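Local coordinates for protein replicative DNA helicase (Mycobacterium chimaera, PDB 6RIY) that is a protein-splicing intein that probably excises itself from a replicative helicase, an enzyme that unwinds DNA using ATP, at residues T6-P11 / H132-G137. Numbering follows the deposited sequence.
Sequences TPLPTP and HLYLAG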
loop_
_atom_site.group_PDB
_atom_site.type_symbol
_atom_site.label_atom_id
_atom_site.label_comp_id
_atom_site.label_asym_id
_atom_site.label_seq_id
_atom_site.Cartn_x
_atom_site.Cartn_y
_atom_site.Cartn_z
ATOM N N THR A 6 2.394 -8.034 -4.521
ATOM C CA THR A 6 1.798 -6.743 -4.846
ATOM C C THR A 6 2.670 -6.035 -5.867
ATOM O O THR A 6 3.859 -5.824 -5.603
ATOM C CB THR A 6 1.653 -5.848 -3.621
ATOM O OG1 THR A 6 0.944 -6.530 -2.575
ATOM C CG2 THR A 6 0.878 -4.577 -4.008
ATOM N N PRO A 7 2.150 -5.682 -7.038
ATOM C CA PRO A 7 2.947 -4.895 -7.984
ATOM C C PRO A 7 3.015 -3.445 -7.529
ATOM O O PRO A 7 2.015 -2.862 -7.104
ATOM C CB PRO A 7 2.176 -5.036 -9.302
ATOM C CG PRO A 7 0.753 -5.223 -8.871
ATOM C CD PRO A 7 0.794 -5.958 -7.544
ATOM N N LEU A 8 4.218 -2.874 -7.594
ATOM C CA LEU A 8 4.449 -1.483 -7.225
ATOM C C LEU A 8 5.000 -0.723 -8.420
ATOM O O LEU A 8 5.960 -1.189 -9.041
ATOM C CB LEU A 8 5.448 -1.385 -6.060
ATOM C CG LEU A 8 5.129 -2.240 -4.837
ATOM C CD1 LEU A 8 6.255 -2.107 -3.805
ATOM C CD2 LEU A 8 3.804 -1.797 -4.237
ATOM N N PRO A 9 4.460 0.446 -8.763
ATOM C CA PRO A 9 5.035 1.207 -9.871
ATOM C C PRO A 9 6.370 1.816 -9.476
ATOM O O PRO A 9 6.587 2.210 -8.329
ATOM C CB PRO A 9 3.992 2.301 -10.133
ATOM C CG PRO A 9 3.382 2.524 -8.802
ATOM C CD PRO A 9 3.342 1.164 -8.121
ATOM N N THR A 10 7.271 1.891 -10.442
ATOM C CA THR A 10 8.572 2.521 -10.290
ATOM C C THR A 10 8.741 3.531 -11.407
ATOM O O THR A 10 7.935 3.570 -12.342
ATOM C CB THR A 10 9.696 1.475 -10.346
ATOM O OG1 THR A 10 9.799 0.976 -11.683
ATOM C CG2 THR A 10 9.391 0.335 -9.398
ATOM N N PRO A 11 9.775 4.378 -11.343
ATOM C CA PRO A 11 9.991 5.321 -12.456
ATOM C C PRO A 11 10.158 4.645 -13.808
ATOM O O PRO A 11 9.776 5.228 -14.832
ATOM C CB PRO A 11 11.262 6.075 -12.035
ATOM C CG PRO A 11 11.254 6.027 -10.569
ATOM C CD PRO A 11 10.661 4.684 -10.202
ATOM N N HIS A 132 5.580 9.704 4.194
ATOM C CA HIS A 132 5.617 8.243 4.327
ATOM C C HIS A 132 4.596 7.572 3.409
ATOM O O HIS A 132 3.898 6.639 3.814
ATOM C CB HIS A 132 5.366 7.783 5.771
ATOM C CG HIS A 132 6.306 8.354 6.788
ATOM N ND1 HIS A 132 7.325 9.224 6.470
ATOM C CD2 HIS A 132 6.372 8.173 8.128
ATOM C CE1 HIS A 132 7.975 9.560 7.571
ATOM N NE2 HIS A 132 7.417 8.936 8.591
ATOM N N LEU A 133 4.498 8.040 2.163
ATOM C CA LEU A 133 3.538 7.478 1.220
ATOM C C LEU A 133 4.237 6.898 -0.001
ATOM O O LEU A 133 5.252 7.426 -0.459
ATOM C CB LEU A 133 2.535 8.547 0.759
ATOM C CG LEU A 133 1.551 9.004 1.824
ATOM C CD1 LEU A 133 0.750 10.194 1.309
ATOM C CD2 LEU A 133 0.624 7.864 2.219
ATOM N N TYR A 134 3.657 5.832 -0.555
ATOM C CA TYR A 134 4.107 5.307 -1.837
ATOM C C TYR A 134 2.899 4.723 -2.554
ATOM O O TYR A 134 1.866 4.456 -1.938
ATOM C CB TYR A 134 5.243 4.270 -1.695
ATOM C CG TYR A 134 4.912 2.965 -0.979
ATOM C CD1 TYR A 134 4.964 2.882 0.406
ATOM C CD2 TYR A 134 4.563 1.809 -1.689
ATOM C CE1 TYR A 134 4.674 1.709 1.066
ATOM C CE2 TYR A 134 4.270 0.627 -1.032
ATOM C CZ TYR A 134 4.330 0.583 0.349
ATOM O OH TYR A 134 4.052 -0.581 1.035
ATOM N N LEU A 135 3.028 4.536 -3.870
ATOM C CA LEU A 135 1.916 4.019 -4.668
ATOM C C LEU A 135 1.985 2.502 -4.768
ATOM O O LEU A 135 3.068 1.934 -4.907
ATOM C CB LEU A 135 1.932 4.611 -6.075
ATOM C CG LEU A 135 1.978 6.137 -6.136
ATOM C CD1 LEU A 135 1.878 6.613 -7.589
ATOM C CD2 LEU A 135 0.829 6.691 -5.287
ATOM N N ALA A 136 0.822 1.848 -4.732
ATOM C CA ALA A 136 0.796 0.388 -4.744
ATOM C C ALA A 136 -0.362 -0.136 -5.575
ATOM O O ALA A 136 -1.424 0.487 -5.654
ATOM C CB ALA A 136 0.678 -0.179 -3.327
ATOM N N GLY A 137 -0.165 -1.318 -6.157
ATOM C CA GLY A 137 -1.197 -1.971 -6.929
ATOM C C GLY A 137 -1.266 -1.429 -8.344
ATOM O O GLY A 137 -0.697 -0.390 -8.682
HETATM O O HOH W 1 5.522 2.943 -5.832
#
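Gly137 N donates to Pro7 O across 2.8 Å, the one direct hydrogen bond between segments 6-11 and 132-137. The bond is bent, with 140° at the hydrogen. Further along, one water bridges the two backbones and donates to both Pro9 O and Leu135 O. Pro9 CD lies 3.3 Å from Leu135 O. Pro9 has no N-H, so its backbone nitrogen donates no bond here.

The apolar contacts centre on Leu8 and Pro9. Leu8 reaches the other strand mainly through CD2. This methyl packs 3.6 Å from Ala136 CB and meets the edge of the Tyr134 ring, near the ring plane, with Tyr134 CE2 4.0 Å away. The Tyr134 ring is brought there by a chi1 of 65°, which sets CG between the backbone N and the carbonyl carbon. Pro9 CG touches Leu135 CB at 3.7 Å, and the two side chains cross at about a right angle. Thr6 turns its methyl CG2 towards Gly137 N, while its OG1 bonds to Ala3 O.

Strands 7-9 and 133-136 run at 120° to each other, and each pairs with another strand, 14-16 and 141-144 respectively. The contact therefore joins two beta hairpins of the Hedgehog/intein fold. Leu26 and Val20 also pack on Leu8, and Leu27 on Pro9. With a single direct backbone bond and one water link between them, the crossing hairpins are not joined as one continuous sheet, and their contact rests largely on apolar packing.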